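Local coordinates for putative flagellar hook-associated protein (Vibrio parahaemolyticus, PDB 3PWX) that is probably a structural component of the bacterial flagellum, a flagellin-family protein that would serve at the hook-filament junction, at residues 144-154 and 182-193. Residues are numbered along the deposited sequence; the frame is centred on the assembly and turned at random.
Sequences EILDIGGGKNV and AIDDTMANVLGA
Ile-145, Ile-148 and Val-154 lie along one flank of the long helix 172-223 in a largely buried, mostly apolar contact, pinned by the side-chain amide of Asn-189. The segment 144-154 runs from the short helix 142-145 through a turn-rich loop to the first residue of helix 154-166, and it passes over the N-terminal half of the long helix, from Ala-193 back to Ala-182. At the first end, Ile-145 holds CG2 3.8 Å from CG2 of Val-190, the two side chains crossing nearly at right angles, while its CD1 extends to CB of Ala-193. Asn-189 ND2 then donates to the carbonyl O of Ile-145 at 3.0 Å, fairly straight (154°); the acceptor sits close to the amide plane, but the donor lies 45° above the carbonyl plane. The same nitrogen makes a weak second bond to Asp-147 O, so one amide nitrogen holds two carbonyls of the segment. The loop packs on a bundle of long helices, consistent with the helical core of the flagellin family: helix 7-61 packs against Ile-183 and Val-190, and Phe-89 of helix 71-89 touches Ile-145 and Leu-146. Beyond the amide, chi1 of 43° puts CG1 of Ile-148 between its backbone N and carbonyl carbon, and the extended chi2 then takes CD1 to Ala-182 CB at 3.8 Å; CG2 rests on CB of Asp-185. An Asx turn, Asp-147 OD1 accepting from Gly-149 N, shapes the chain beside it. A water joins the two segments through Thr-186 OG1 at 2.6 Å, donating to Leu-146 O and accepting weakly from Val-154 N. Val-154 follows Asn-153, the N-cap of helix 154-166, and its CG2 reaches CG1 of Ile-183 at 3.9 Å, bringing the start of that helix onto helix 172-223.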
loop_
_atom_site.group_PDB
_atom_site.type_symbol
_atom_site.label_atom_id
_atom_site.label_comp_id
_atom_site.label_asym_id
_atom_site.label_seq_id
_atom_site.Cartn_x
_atom_site.Cartn_y
_atom_site.Cartn_z
ATOM N N GLU A 144 13.335 7.509 -10.485
ATOM C CA GLU A 144 12.296 8.521 -10.485
ATOM C C GLU A 144 12.831 9.880 -10.018
ATOM O O GLU A 144 12.470 10.919 -10.595
ATOM C CB GLU A 144 11.104 8.051 -9.643
ATOM C CG GLU A 144 10.098 9.165 -9.414
ATOM C CD GLU A 144 8.954 8.723 -8.503
ATOM O OE1 GLU A 144 8.727 7.479 -8.367
ATOM O OE2 GLU A 144 8.266 9.622 -7.941
ATOM N N ILE A 145 13.719 9.872 -9.020
ATOM C CA ILE A 145 14.261 11.121 -8.435
ATOM C C ILE A 145 15.195 11.933 -9.330
ATOM O O ILE A 145 15.148 13.199 -9.349
ATOM C CB ILE A 145 14.853 10.854 -7.024
ATOM C CG1 ILE A 145 13.685 10.419 -6.069
ATOM C CG2 ILE A 145 15.481 12.048 -6.492
ATOM C CD1 ILE A 145 14.122 9.760 -4.780
ATOM N N LEU A 146 16.013 11.210 -10.110
ATOM C CA LEU A 146 16.983 11.798 -11.019
ATOM C C LEU A 146 16.366 12.201 -12.373
ATOM O O LEU A 146 16.973 12.975 -13.142
ATOM C CB LEU A 146 18.158 10.835 -11.221
ATOM C CG LEU A 146 19.118 10.782 -10.026
ATOM C CD1 LEU A 146 20.388 9.933 -10.284
ATOM C CD2 LEU A 146 19.602 12.197 -9.590
ATOM N N ASP A 147 15.165 11.725 -12.651
ATOM C CA ASP A 147 14.505 12.090 -13.898
ATOM C C ASP A 147 14.027 13.546 -13.860
ATOM O O ASP A 147 13.063 13.903 -13.175
ATOM C CB ASP A 147 13.353 11.104 -14.198
ATOM C CG ASP A 147 12.367 11.621 -15.251
ATOM O OD1 ASP A 147 12.092 12.834 -15.306
ATOM O OD2 ASP A 147 11.798 10.805 -16.006
ATOM N N ILE A 148 14.724 14.378 -14.614
ATOM C CA ILE A 148 14.318 15.764 -14.822
ATOM C C ILE A 148 13.876 15.969 -16.267
ATOM O O ILE A 148 13.835 17.095 -16.759
ATOM C CB ILE A 148 15.419 16.772 -14.391
ATOM C CG1 ILE A 148 16.796 16.290 -14.857
ATOM C CG2 ILE A 148 15.444 16.878 -12.904
ATOM C CD1 ILE A 148 17.888 17.365 -14.874
ATOM N N GLY A 149 13.521 14.869 -16.925
ATOM C CA GLY A 149 13.211 14.872 -18.349
ATOM C C GLY A 149 14.490 14.565 -19.098
ATOM O O GLY A 149 15.519 14.284 -18.466
ATOM N N GLY A 150 14.435 14.612 -20.435
ATOM C CA GLY A 150 15.613 14.395 -21.272
ATOM C C GLY A 150 16.094 12.959 -21.139
ATOM O O GLY A 150 16.533 12.338 -22.109
ATOM N N GLY A 151 15.938 12.433 -19.917
ATOM C CA GLY A 151 16.685 11.289 -19.397
ATOM C C GLY A 151 17.973 11.784 -18.755
ATOM O O GLY A 151 18.656 10.994 -18.083
ATOM N N LYS A 152 18.240 13.094 -18.937
ATOM C CA LYS A 152 19.561 13.739 -18.853
ATOM C C LYS A 152 19.868 14.387 -17.483
ATOM O O LYS A 152 19.797 15.619 -17.332
ATOM C CB LYS A 152 19.659 14.838 -19.939
ATOM C CG LYS A 152 18.388 15.744 -19.996
ATOM C CD LYS A 152 18.617 17.031 -20.769
ATOM C CE LYS A 152 18.633 16.795 -22.299
ATOM N NZ LYS A 152 19.272 17.947 -23.068
ATOM N N ASN A 153 20.264 13.558 -16.518
ATOM C CA ASN A 153 20.354 13.939 -15.118
ATOM C C ASN A 153 21.357 15.034 -14.778
ATOM O O ASN A 153 22.051 15.541 -15.628
ATOM C CB ASN A 153 20.620 12.702 -14.287
ATOM C CG ASN A 153 21.941 12.118 -14.562
ATOM O OD1 ASN A 153 22.955 12.743 -14.297
ATOM N ND2 ASN A 153 21.965 10.913 -15.106
ATOM N N VAL A 154 21.406 15.377 -13.501
ATOM C CA VAL A 154 22.196 16.464 -13.008
ATOM C C VAL A 154 23.660 16.132 -12.987
ATOM O O VAL A 154 24.500 17.033 -13.073
ATOM C CB VAL A 154 21.749 16.911 -11.578
ATOM C CG1 VAL A 154 22.093 15.853 -10.541
ATOM C CG2 VAL A 154 22.392 18.260 -11.195
ATOM N N ALA A 182 19.111 22.351 -13.788
ATOM C CA ALA A 182 19.146 20.934 -13.505
ATOM C C ALA A 182 19.249 20.705 -12.015
ATOM O O ALA A 182 18.569 19.764 -11.453
ATOM C CB ALA A 182 20.262 20.258 -14.231
ATOM N N ILE A 183 20.035 21.545 -11.349
ATOM C CA ILE A 183 20.096 21.500 -9.889
ATOM C C ILE A 183 18.764 21.867 -9.268
ATOM O O ILE A 183 18.242 21.078 -8.502
ATOM C CB ILE A 183 21.193 22.385 -9.284
ATOM C CG1 ILE A 183 22.574 21.904 -9.749
ATOM C CG2 ILE A 183 21.047 22.339 -7.746
ATOM C CD1 ILE A 183 23.746 22.803 -9.418
ATOM N N ASP A 184 18.192 23.028 -9.608
ATOM C CA ASP A 184 16.821 23.345 -9.114
ATOM C C ASP A 184 15.812 22.215 -9.303
ATOM O O ASP A 184 15.029 21.962 -8.389
ATOM C CB ASP A 184 16.261 24.671 -9.647
ATOM C CG ASP A 184 17.078 25.839 -9.184
ATOM O OD1 ASP A 184 17.922 25.630 -8.275
ATOM O OD2 ASP A 184 16.904 26.961 -9.714
ATOM N N ASP A 185 15.845 21.524 -10.448
ATOM C CA ASP A 185 14.843 20.468 -10.716
ATOM C C ASP A 185 15.076 19.239 -9.850
ATOM O O ASP A 185 14.127 18.661 -9.261
ATOM C CB ASP A 185 14.840 20.050 -12.186
ATOM C CG ASP A 185 14.328 21.143 -13.084
ATOM O OD1 ASP A 185 13.598 22.030 -12.544
ATOM O OD2 ASP A 185 14.654 21.122 -14.304
ATOM N N THR A 186 16.340 18.853 -9.742
ATOM C CA THR A 186 16.644 17.698 -8.934
ATOM C C THR A 186 16.257 18.005 -7.488
ATOM O O THR A 186 15.588 17.206 -6.806
ATOM C CB THR A 186 18.085 17.200 -9.147
ATOM O OG1 THR A 186 18.259 16.975 -10.532
ATOM C CG2 THR A 186 18.324 15.866 -8.482
HETATM N N MSE A 187 16.593 19.185 -7.047
HETATM C CA MSE A 187 16.283 19.564 -5.690
HETATM C C MSE A 187 14.786 19.469 -5.391
HETATM O O MSE A 187 14.388 18.902 -4.359
HETATM C CB MSE A 187 16.811 20.969 -5.406
HETATM C CG MSE A 187 16.445 21.437 -4.018
HETATM SE SE MSE A 187 17.592 20.659 -2.633
HETATM C CE MSE A 187 19.156 21.914 -2.959
ATOM N N ALA A 188 13.957 19.993 -6.289
ATOM C CA ALA A 188 12.500 19.814 -6.186
ATOM C C ALA A 188 12.082 18.315 -6.058
ATOM O O ALA A 188 11.182 17.917 -5.261
ATOM C CB ALA A 188 11.819 20.457 -7.373
ATOM N N ASN A 189 12.746 17.478 -6.829
ATOM C CA ASN A 189 12.399 16.058 -6.782
ATOM C C ASN A 189 12.849 15.458 -5.435
ATOM O O ASN A 189 12.113 14.700 -4.794
ATOM C CB ASN A 189 13.066 15.317 -7.951
ATOM C CG ASN A 189 12.385 15.563 -9.289
ATOM O OD1 ASN A 189 11.352 16.164 -9.359
ATOM N ND2 ASN A 189 12.974 15.067 -10.350
ATOM N N VAL A 190 14.071 15.777 -5.016
ATOM C CA VAL A 190 14.608 15.247 -3.756
ATOM C C VAL A 190 13.741 15.671 -2.599
ATOM O O VAL A 190 13.399 14.853 -1.746
ATOM C CB VAL A 190 16.106 15.659 -3.520
ATOM C CG1 VAL A 190 16.508 15.476 -2.055
ATOM C CG2 VAL A 190 16.979 14.824 -4.360
ATOM N N LEU A 191 13.301 16.925 -2.623
ATOM C CA LEU A 191 12.492 17.483 -1.550
ATOM C C LEU A 191 11.091 16.938 -1.607
ATOM O O LEU A 191 10.464 16.740 -0.573
ATOM C CB LEU A 191 12.476 19.038 -1.613
ATOM C CG LEU A 191 13.736 19.840 -1.178
ATOM C CD1 LEU A 191 13.483 21.341 -1.199
ATOM C CD2 LEU A 191 14.259 19.413 0.224
ATOM N N GLY A 192 10.589 16.702 -2.814
ATOM C CA GLY A 192 9.248 16.121 -2.976
ATOM C C GLY A 192 9.203 14.701 -2.422
ATOM O O GLY A 192 8.234 14.301 -1.761
ATOM N N ALA A 193 10.249 13.938 -2.679
ATOM C CA ALA A 193 10.448 12.601 -2.095
ATOM C C ALA A 193 10.395 12.543 -0.593
ATOM O O ALA A 193 9.811 11.630 -0.037
ATOM C CB ALA A 193 11.829 12.090 -2.516
HETATM O O HOH W 1 18.707 14.941 -12.140
#